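Local coordinates for putative polysaccharide biosynthesis protein with aminopeptidase-like domain (Clostridium acetobutylicum, PDB 3K9T) that probably acts in the biosynthesis of modified polysaccharides, binds one zinc ion per subunit, and is not expected to be a peptidase despite its aminopeptidase-like domain, at residues A[180-186]-A[218-224]; A[48-52]-A[169-173]; A[136-140]-A[155-159]. All blocks are in the same frame, centred on the assembly; numbering follows the deposited sequence.

Interaction 1: A[180-186]-A[218-224]; sequences EEILLTT and YSYRFLF
Strands 181-186 and 219-224 run parallel, their axes 20° apart, and six N-H...O=C bonds join them from Ser219 N on Glu180 O (3.0 Å) to Thr186 N on Leu223 O (2.9 Å). They are the two strands of a beta-alpha-beta unit whose crossover helix is 194-211. This unit lies in the middle of the mixed sheet of the aminopeptidase-like domain.

One face carries a salt bridge. Arg221 grips Glu181 side-on with two nitrogens. Arg221 NE meets Glu181 OE2 at 2.6 Å, and Arg221 NH2 meets Glu181 OE1 at 3.0 Å. Both nitrogens come from above the carboxylate plane, and the two flat groups are 56° apart. The arginine chain leaves with CG anti to its own N and bends at chi3 (-54°), which brings the NE/NH2 edge of the guanidinium to the Glu181 carboxylate. Leu183 CD1 packs on Arg221 CD at 3.8 Å. The remaining nitrogen, NH1, binds Glu171 of the next strand.

The other face is apolar and aromatic. Ile182 lies alongside Tyr220, with CB 3.6 Å from Tyr220 CE2 and CG1 in an off-centre CH-pi contact. Leu184 CD1 meets Phe222 CE2 at 3.7 Å, and Thr186 CG2 packs on the Phe224 ring. Helices 194-211 and 336-355 cover this side. The Tyr220 hydroxyl bonds to Glu354, and Thr186 OG1 to Ala251 O and Asn197. Thr186 is about 8 Å from the zinc ligand Asp196, side chain to side chain.

The two carboxylates on Arg221 would offset its charge within the buried sheet, and the three nitrogens they engage should restrict rotation of the guanidinium.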
loop_
_atom_site.group_PDB
_atom_site.type_symbol
_atom_site.label_atom_id
_atom_site.label_comp_id
_atom_site.label_asym_id
_atom_site.label_seq_id
_atom_site.Cartn_x
_atom_site.Cartn_y
_atom_site.Cartn_z
ATOM N N GLU A 180 18.948 0.940 -28.292
ATOM C CA GLU A 180 17.846 0.549 -27.431
ATOM C C GLU A 180 16.586 0.806 -28.207
ATOM O O GLU A 180 16.458 1.810 -28.904
ATOM C CB GLU A 180 17.861 1.302 -26.133
ATOM C CG GLU A 180 18.902 0.777 -25.199
ATOM C CD GLU A 180 19.373 1.829 -24.247
ATOM O OE1 GLU A 180 18.577 2.223 -23.352
ATOM O OE2 GLU A 180 20.545 2.250 -24.425
ATOM N N GLU A 181 15.659 -0.118 -28.077
ATOM C CA GLU A 181 14.612 -0.230 -29.027
ATOM C C GLU A 181 13.251 -0.240 -28.359
ATOM O O GLU A 181 13.074 -0.846 -27.292
ATOM C CB GLU A 181 14.849 -1.547 -29.748
ATOM C CG GLU A 181 14.112 -1.728 -31.000
ATOM C CD GLU A 181 14.485 -3.022 -31.682
ATOM O OE1 GLU A 181 15.676 -3.217 -32.024
ATOM O OE2 GLU A 181 13.568 -3.834 -31.911
ATOM N N ILE A 182 12.305 0.452 -28.981
ATOM C CA ILE A 182 10.913 0.417 -28.564
ATOM C C ILE A 182 10.212 -0.419 -29.672
ATOM O O ILE A 182 10.421 -0.143 -30.870
ATOM C CB ILE A 182 10.308 1.834 -28.472
ATOM C CG1 ILE A 182 11.147 2.741 -27.551
ATOM C CG2 ILE A 182 8.823 1.774 -28.125
ATOM C CD1 ILE A 182 11.300 2.316 -26.089
ATOM N N LEU A 183 9.440 -1.442 -29.267
ATOM C CA LEU A 183 8.759 -2.376 -30.169
ATOM C C LEU A 183 7.251 -2.111 -30.183
ATOM O O LEU A 183 6.608 -2.056 -29.133
ATOM C CB LEU A 183 9.023 -3.822 -29.714
ATOM C CG LEU A 183 8.436 -5.010 -30.530
ATOM C CD1 LEU A 183 9.056 -5.199 -31.983
ATOM C CD2 LEU A 183 8.514 -6.298 -29.712
ATOM N N LEU A 184 6.682 -1.937 -31.371
ATOM C CA LEU A 184 5.257 -1.709 -31.496
ATOM C C LEU A 184 4.764 -2.765 -32.453
ATOM O O LEU A 184 5.189 -2.786 -33.593
ATOM C CB LEU A 184 4.987 -0.301 -32.036
ATOM C CG LEU A 184 5.479 0.792 -31.080
ATOM C CD1 LEU A 184 5.459 2.110 -31.748
ATOM C CD2 LEU A 184 4.596 0.833 -29.852
ATOM N N THR A 185 3.882 -3.647 -31.994
ATOM C CA THR A 185 3.456 -4.768 -32.801
ATOM C C THR A 185 1.958 -4.725 -33.016
ATOM O O THR A 185 1.217 -4.157 -32.209
ATOM C CB THR A 185 3.832 -6.113 -32.122
ATOM O OG1 THR A 185 2.843 -6.482 -31.141
ATOM C CG2 THR A 185 5.194 -6.013 -31.463
ATOM N N THR A 186 1.504 -5.327 -34.104
ATOM C CA THR A 186 0.076 -5.497 -34.306
ATOM C C THR A 186 -0.140 -6.750 -35.168
ATOM O O THR A 186 0.788 -7.186 -35.876
ATOM C CB THR A 186 -0.562 -4.237 -34.905
ATOM O OG1 THR A 186 -1.983 -4.311 -34.749
ATOM C CG2 THR A 186 -0.177 -4.056 -36.400
ATOM N N TYR A 218 15.682 6.817 -29.347
ATOM C CA TYR A 218 15.508 5.390 -29.437
ATOM C C TYR A 218 15.278 4.900 -30.876
ATOM O O TYR A 218 14.916 5.670 -31.771
ATOM C CB TYR A 218 14.359 4.927 -28.554
ATOM C CG TYR A 218 14.609 5.071 -27.079
ATOM C CD1 TYR A 218 15.426 4.183 -26.404
ATOM C CD2 TYR A 218 14.005 6.081 -26.353
ATOM C CE1 TYR A 218 15.644 4.307 -25.043
ATOM C CE2 TYR A 218 14.222 6.212 -25.010
ATOM C CZ TYR A 218 15.026 5.321 -24.352
ATOM O OH TYR A 218 15.198 5.462 -23.004
ATOM N N SER A 219 15.557 3.615 -31.061
ATOM C CA SER A 219 15.264 2.907 -32.277
ATOM C C SER A 219 13.870 2.364 -32.088
ATOM O O SER A 219 13.457 2.124 -30.959
ATOM C CB SER A 219 16.256 1.777 -32.523
ATOM O OG SER A 219 17.518 2.300 -32.904
ATOM N N TYR A 220 13.141 2.234 -33.195
ATOM C CA TYR A 220 11.775 1.782 -33.179
ATOM C C TYR A 220 11.582 0.679 -34.200
ATOM O O TYR A 220 12.025 0.810 -35.325
ATOM C CB TYR A 220 10.833 2.959 -33.470
ATOM C CG TYR A 220 10.762 3.929 -32.341
ATOM C CD1 TYR A 220 11.779 4.873 -32.158
ATOM C CD2 TYR A 220 9.682 3.911 -31.437
ATOM C CE1 TYR A 220 11.732 5.767 -31.111
ATOM C CE2 TYR A 220 9.614 4.818 -30.371
ATOM C CZ TYR A 220 10.666 5.730 -30.204
ATOM O OH TYR A 220 10.649 6.636 -29.172
ATOM N N ARG A 221 10.929 -0.404 -33.792
ATOM C CA ARG A 221 10.619 -1.507 -34.678
ATOM C C ARG A 221 9.139 -1.735 -34.698
ATOM O O ARG A 221 8.499 -1.790 -33.654
ATOM C CB ARG A 221 11.288 -2.764 -34.210
ATOM C CG ARG A 221 11.141 -3.967 -35.154
ATOM C CD ARG A 221 11.846 -5.221 -34.568
ATOM N NE ARG A 221 13.241 -4.919 -34.249
ATOM C CZ ARG A 221 14.226 -4.816 -35.149
ATOM N NH1 ARG A 221 13.995 -5.031 -36.430
ATOM N NH2 ARG A 221 15.468 -4.515 -34.767
ATOM N N PHE A 222 8.586 -1.901 -35.895
ATOM C CA PHE A 222 7.161 -2.094 -36.032
ATOM C C PHE A 222 6.932 -3.444 -36.682
ATOM O O PHE A 222 7.345 -3.643 -37.801
ATOM C CB PHE A 222 6.584 -1.012 -36.899
ATOM C CG PHE A 222 6.850 0.354 -36.425
ATOM C CD1 PHE A 222 8.075 0.960 -36.674
ATOM C CD2 PHE A 222 5.859 1.075 -35.779
ATOM C CE1 PHE A 222 8.336 2.272 -36.247
ATOM C CE2 PHE A 222 6.101 2.379 -35.351
ATOM C CZ PHE A 222 7.353 2.981 -35.581
ATOM N N LEU A 223 6.254 -4.349 -35.980
ATOM C CA LEU A 223 6.008 -5.710 -36.452
ATOM C C LEU A 223 4.553 -5.875 -36.850
ATOM O O LEU A 223 3.659 -5.578 -36.065
ATOM C CB LEU A 223 6.362 -6.708 -35.359
ATOM C CG LEU A 223 6.221 -8.160 -35.757
ATOM C CD1 LEU A 223 7.228 -8.510 -36.854
ATOM C CD2 LEU A 223 6.411 -9.012 -34.520
ATOM N N PHE A 224 4.330 -6.310 -38.091
ATOM C CA PHE A 224 3.004 -6.677 -38.587
ATOM C C PHE A 224 3.019 -8.195 -38.914
ATOM O O PHE A 224 3.609 -8.628 -39.898
ATOM C CB PHE A 224 2.650 -5.911 -39.837
ATOM C CG PHE A 224 2.641 -4.438 -39.691
ATOM C CD1 PHE A 224 3.823 -3.711 -39.739
ATOM C CD2 PHE A 224 1.443 -3.749 -39.621
ATOM C CE1 PHE A 224 3.800 -2.312 -39.671
ATOM C CE2 PHE A 224 1.420 -2.357 -39.568
ATOM C CZ PHE A 224 2.598 -1.645 -39.588
#

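Interaction 2: A[48-52]-A[169-173]; sequences HIPLE and YGEYY
Tyr172 presents one ring face to Pro50, and this is the tightly packed end of the contact. Pro50 CD lies 3.7 Å above the ring plane, shifted toward the rim, in a CH-pi contact. Pro50 O sits 3.4 Å from Tyr172 CD1. Ile49 CD1 approaches the same ring obliquely, 4.1 Å from Tyr172 CD2. With CG of Tyr172 anti to its backbone N (chi1 176°), the ring extends toward the 48-52 loop. Its hydroxyl bonds to Ser212. Leu51 CD2 lies against Tyr172 CB at 3.9 Å and against the Glu171 backbone, and the same side chain also packs on Met42 and Ile45 of helix 36-45.

At Glu52 the loop becomes strand 52-57, one of the two edge strands of the large mixed sheet within this chain. Glu52 and Glu171 form an antiparallel hydrogen-bonded pair. Glu52 N gives a nearly straight bond to Glu171 O (2.8 Å, 167°). The return bond from Glu171 N to Glu52 O is 2.9 Å and more bent (133°).

The side chains of this pair form the loose side of the contact. Both glutamate chains are extended on the same face of the sheet, and OE1 of Glu52 stays 5.4 Å from OE1 of Glu171. Glu171 is directed to Arg221. Glu52 is exposed to solvent, as is much of Pro50.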
loop_
_atom_site.group_PDB
_atom_site.type_symbol
_atom_site.label_atom_id
_atom_site.label_comp_id
_atom_site.label_asym_id
_atom_site.label_seq_id
_atom_site.Cartn_x
_atom_site.Cartn_y
_atom_site.Cartn_z
ATOM N N HIS A 48 2.199 3.328 -47.640
ATOM C CA HIS A 48 2.376 4.322 -46.594
ATOM C C HIS A 48 3.765 4.313 -45.953
ATOM O O HIS A 48 4.322 5.378 -45.647
ATOM C CB HIS A 48 1.321 4.100 -45.500
ATOM C CG HIS A 48 -0.077 4.302 -45.979
ATOM N ND1 HIS A 48 -0.739 5.499 -45.839
ATOM C CD2 HIS A 48 -0.934 3.468 -46.621
ATOM C CE1 HIS A 48 -1.950 5.391 -46.358
ATOM N NE2 HIS A 48 -2.097 4.167 -46.834
ATOM N N ILE A 49 4.292 3.124 -45.684
ATOM C CA ILE A 49 5.609 2.998 -45.065
ATOM C C ILE A 49 6.416 1.878 -45.751
ATOM O O ILE A 49 5.848 0.971 -46.370
ATOM C CB ILE A 49 5.520 2.708 -43.510
ATOM C CG1 ILE A 49 4.811 1.379 -43.223
ATOM C CG2 ILE A 49 4.813 3.833 -42.788
ATOM C CD1 ILE A 49 5.008 0.800 -41.807
ATOM N N PRO A 50 7.749 1.939 -45.651
ATOM C CA PRO A 50 8.484 0.837 -46.184
ATOM C C PRO A 50 8.290 -0.344 -45.251
ATOM O O PRO A 50 8.032 -0.127 -44.053
ATOM C CB PRO A 50 9.942 1.325 -46.125
ATOM C CG PRO A 50 9.874 2.765 -45.794
ATOM C CD PRO A 50 8.638 2.894 -44.982
ATOM N N LEU A 51 8.344 -1.562 -45.792
ATOM C CA LEU A 51 8.429 -2.751 -44.969
ATOM C C LEU A 51 9.362 -3.742 -45.612
ATOM O O LEU A 51 9.474 -3.822 -46.836
ATOM C CB LEU A 51 7.108 -3.475 -44.819
ATOM C CG LEU A 51 5.926 -2.957 -44.037
ATOM C CD1 LEU A 51 4.757 -3.888 -44.406
ATOM C CD2 LEU A 51 6.187 -2.873 -42.497
ATOM N N GLU A 52 10.023 -4.520 -44.768
ATOM C CA GLU A 52 10.646 -5.730 -45.243
ATOM C C GLU A 52 9.627 -6.867 -45.000
ATOM O O GLU A 52 9.133 -7.059 -43.879
ATOM C CB GLU A 52 11.974 -5.993 -44.563
ATOM C CG GLU A 52 12.513 -7.310 -45.043
ATOM C CD GLU A 52 13.889 -7.628 -44.537
ATOM O OE1 GLU A 52 14.351 -6.947 -43.589
ATOM O OE2 GLU A 52 14.479 -8.590 -45.091
ATOM N N TYR A 169 5.175 -12.178 -42.785
ATOM C CA TYR A 169 5.164 -11.094 -41.792
ATOM C C TYR A 169 5.947 -9.900 -42.319
ATOM O O TYR A 169 6.883 -10.066 -43.103
ATOM C CB TYR A 169 5.619 -11.507 -40.380
ATOM C CG TYR A 169 7.093 -11.797 -40.179
ATOM C CD1 TYR A 169 7.978 -10.797 -39.906
ATOM C CD2 TYR A 169 7.568 -13.072 -40.191
ATOM C CE1 TYR A 169 9.279 -11.052 -39.675
ATOM C CE2 TYR A 169 8.893 -13.342 -39.959
ATOM C CZ TYR A 169 9.739 -12.337 -39.703
ATOM O OH TYR A 169 11.080 -12.611 -39.506
ATOM N N GLY A 170 5.527 -8.705 -41.912
ATOM C CA GLY A 170 6.184 -7.462 -42.311
ATOM C C GLY A 170 6.863 -6.743 -41.148
ATOM O O GLY A 170 6.420 -6.820 -40.009
ATOM N N GLU A 171 7.899 -5.983 -41.454
ATOM C CA GLU A 171 8.696 -5.347 -40.421
ATOM C C GLU A 171 9.316 -4.034 -40.917
ATOM O O GLU A 171 9.818 -3.949 -42.048
ATOM C CB GLU A 171 9.781 -6.335 -40.023
ATOM C CG GLU A 171 10.721 -5.930 -38.948
ATOM C CD GLU A 171 11.669 -7.089 -38.567
ATOM O OE1 GLU A 171 11.586 -8.183 -39.168
ATOM O OE2 GLU A 171 12.466 -6.928 -37.626
ATOM N N TYR A 172 9.271 -3.008 -40.073
ATOM C CA TYR A 172 9.885 -1.723 -40.393
ATOM C C TYR A 172 10.712 -1.278 -39.193
ATOM O O TYR A 172 10.236 -1.332 -38.056
ATOM C CB TYR A 172 8.824 -0.694 -40.723
ATOM C CG TYR A 172 9.362 0.693 -40.983
ATOM C CD1 TYR A 172 10.439 0.901 -41.846
ATOM C CD2 TYR A 172 8.763 1.808 -40.399
ATOM C CE1 TYR A 172 10.913 2.165 -42.078
ATOM C CE2 TYR A 172 9.230 3.081 -40.639
ATOM C CZ TYR A 172 10.299 3.252 -41.475
ATOM O OH TYR A 172 10.744 4.519 -41.702
ATOM N N TYR A 173 11.955 -0.889 -39.452
ATOM C CA TYR A 173 12.905 -0.483 -38.408
ATOM C C TYR A 173 13.428 0.927 -38.637
ATOM O O TYR A 173 13.897 1.223 -39.702
ATOM C CB TYR A 173 14.098 -1.409 -38.421
ATOM C CG TYR A 173 15.124 -1.097 -37.379
ATOM C CD1 TYR A 173 14.869 -1.347 -36.037
ATOM C CD2 TYR A 173 16.357 -0.552 -37.725
ATOM C CE1 TYR A 173 15.796 -1.072 -35.083
ATOM C CE2 TYR A 173 17.309 -0.264 -36.753
ATOM C CZ TYR A 173 17.016 -0.527 -35.452
ATOM O OH TYR A 173 17.936 -0.259 -34.491
#

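Interaction 3: A[136-140]-A[155-159]; sequences NWGFS and EVVID
Trp137 and Phe139 meet edge to edge, with Trp137 CZ3 close to the phenyl plane and Phe139 CD2 close to the indole plane. Both rings meet the aliphatic side chains of strand 155-159 obliquely. Tyr115 stacks on the indole. The contact lies in the insert domain. There, strand 153-163 belongs to a four-stranded antiparallel sheet, and residues 136-140 run into the short strand 139-140 packed against it. No hydrogen bond crosses between the two segments.

Val156 and Ile158 alternate with Val157, so they point toward the aromatic pair while Val157 points away. Val156 CG1 rests where the two rings meet, touching both, 3.8 Å from Trp137 CZ3 and 3.7 Å from Phe139 CE2. Ile158 uses both ends of its longer branch. Ile158 CD1 reaches Trp137 CE3 at 3.5 Å, and Ile158 CG1 lies 3.4 Å from Phe139 CZ. The Phe139 and Ile158 side chains come from opposite directions.

The indole takes the position between the backbone N and the carbonyl carbon (chi1 69°). This places its six-membered ring beside Val156. Met107 and Leu112 pack against both Trp137 and Val156, while Ala76 and Val78 of strand 70-79 touch Phe139. The backbone of Phe139 bonds to Tyr115 and His117, which fixes it beside strand 116-117.

The contact is otherwise apolar, but one polar atom comes to the phenyl edge: Val157 O lies 3.6 Å from Phe139 CZ.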
loop_
_atom_site.group_PDB
_atom_site.type_symbol
_atom_site.label_atom_id
_atom_site.label_comp_id
_atom_site.label_asym_id
_atom_site.label_seq_id
_atom_site.Cartn_x
_atom_site.Cartn_y
_atom_site.Cartn_z
ATOM N N ASN A 136 -10.970 -28.825 -41.191
ATOM C CA ASN A 136 -12.390 -28.600 -40.980
ATOM C C ASN A 136 -12.939 -27.611 -42.022
ATOM O O ASN A 136 -12.173 -27.101 -42.860
ATOM C CB ASN A 136 -12.573 -28.036 -39.570
ATOM C CG ASN A 136 -14.003 -28.160 -39.053
ATOM O OD1 ASN A 136 -14.844 -28.860 -39.638
ATOM N ND2 ASN A 136 -14.291 -27.453 -37.948
ATOM N N TRP A 137 -14.255 -27.378 -42.004
ATOM C CA TRP A 137 -14.870 -26.366 -42.854
ATOM C C TRP A 137 -16.204 -25.860 -42.292
ATOM O O TRP A 137 -16.964 -26.598 -41.683
ATOM C CB TRP A 137 -15.030 -26.841 -44.316
ATOM C CG TRP A 137 -16.027 -27.928 -44.560
ATOM C CD1 TRP A 137 -15.791 -29.258 -44.509
ATOM C CD2 TRP A 137 -17.410 -27.778 -44.917
ATOM N NE1 TRP A 137 -16.938 -29.952 -44.788
ATOM C CE2 TRP A 137 -17.946 -29.068 -45.053
ATOM C CE3 TRP A 137 -18.247 -26.682 -45.125
ATOM C CZ2 TRP A 137 -19.286 -29.303 -45.392
ATOM C CZ3 TRP A 137 -19.594 -26.916 -45.475
ATOM C CH2 TRP A 137 -20.091 -28.218 -45.601
ATOM N N GLY A 138 -16.495 -24.587 -42.497
ATOM C CA GLY A 138 -17.742 -24.046 -41.996
ATOM C C GLY A 138 -18.229 -22.804 -42.705
ATOM O O GLY A 138 -17.464 -22.113 -43.374
ATOM N N PHE A 139 -19.524 -22.551 -42.579
ATOM C CA PHE A 139 -20.115 -21.321 -43.045
ATOM C C PHE A 139 -20.776 -20.631 -41.853
ATOM O O PHE A 139 -21.440 -21.296 -41.016
ATOM C CB PHE A 139 -21.182 -21.565 -44.111
ATOM C CG PHE A 139 -20.643 -21.876 -45.468
ATOM C CD1 PHE A 139 -20.355 -20.854 -46.370
ATOM C CD2 PHE A 139 -20.384 -23.187 -45.843
ATOM C CE1 PHE A 139 -19.847 -21.131 -47.630
ATOM C CE2 PHE A 139 -19.879 -23.480 -47.106
ATOM C CZ PHE A 139 -19.608 -22.452 -47.999
ATOM N N SER A 140 -20.612 -19.304 -41.787
ATOM C CA SER A 140 -21.313 -18.491 -40.817
ATOM C C SER A 140 -22.436 -17.706 -41.495
ATOM O O SER A 140 -22.310 -17.310 -42.644
ATOM C CB SER A 140 -20.334 -17.532 -40.182
ATOM O OG SER A 140 -19.539 -18.190 -39.234
ATOM N N GLU A 155 -26.166 -26.697 -53.252
ATOM C CA GLU A 155 -24.800 -26.804 -53.745
ATOM C C GLU A 155 -23.921 -26.056 -52.731
ATOM O O GLU A 155 -24.191 -24.893 -52.397
ATOM C CB GLU A 155 -24.650 -26.164 -55.128
ATOM C CG GLU A 155 -23.396 -26.615 -55.887
ATOM C CD GLU A 155 -23.098 -25.781 -57.130
ATOM O OE1 GLU A 155 -23.824 -24.808 -57.409
ATOM O OE2 GLU A 155 -22.110 -26.087 -57.823
ATOM N N VAL A 156 -22.899 -26.742 -52.233
ATOM C CA VAL A 156 -21.997 -26.208 -51.236
ATOM C C VAL A 156 -20.600 -26.171 -51.820
ATOM O O VAL A 156 -20.009 -27.214 -52.102
ATOM C CB VAL A 156 -21.999 -27.079 -49.983
ATOM C CG1 VAL A 156 -21.053 -26.495 -48.909
ATOM C CG2 VAL A 156 -23.435 -27.226 -49.461
ATOM N N VAL A 157 -20.084 -24.959 -51.991
ATOM C CA VAL A 157 -18.786 -24.737 -52.586
ATOM C C VAL A 157 -17.903 -23.868 -51.686
ATOM O O VAL A 157 -18.292 -22.762 -51.307
ATOM C CB VAL A 157 -18.926 -24.000 -53.952
ATOM C CG1 VAL A 157 -17.560 -23.651 -54.504
ATOM C CG2 VAL A 157 -19.705 -24.830 -54.939
ATOM N N ILE A 158 -16.747 -24.405 -51.312
ATOM C CA ILE A 158 -15.662 -23.621 -50.738
ATOM C C ILE A 158 -14.449 -23.894 -51.637
ATOM O O ILE A 158 -13.842 -24.966 -51.560
ATOM C CB ILE A 158 -15.295 -23.999 -49.279
ATOM C CG1 ILE A 158 -16.470 -23.773 -48.326
ATOM C CG2 ILE A 158 -14.099 -23.180 -48.823
ATOM C CD1 ILE A 158 -16.241 -24.362 -46.896
ATOM N N ASP A 159 -14.115 -22.922 -52.485
ATOM C CA ASP A 159 -12.993 -23.015 -53.410
ATOM C C ASP A 159 -11.751 -22.463 -52.734
ATOM O O ASP A 159 -11.392 -21.294 -52.921
ATOM C CB ASP A 159 -13.292 -22.234 -54.703
ATOM C CG ASP A 159 -12.236 -22.437 -55.773
ATOM O OD1 ASP A 159 -11.376 -23.330 -55.590
ATOM O OD2 ASP A 159 -12.268 -21.696 -56.786
#

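How the interactions relate
Interactions 1 and 2 belong to the same mixed sheet. Strand 219-225 of interaction 1 is the neighbour of strand 166-174 of interaction 2. They touch through the Arg221-Glu171 salt bridge and a probable backbone bond from Phe222 N to Tyr172 O. Interaction 1 is central and buried, and combines a full parallel register with a salt bridge on one face. Interaction 2 is at the sheet margin, partly open to solvent, with a single antiparallel pair. Interaction 3 is buried too, but in the insert, with its centre about 39 Å from that of interaction 1. It rests mainly on aromatic and aliphatic side chains, with no hydrogen bond between its segments. Along the chain it is nested inside the loop that interaction 2 closes.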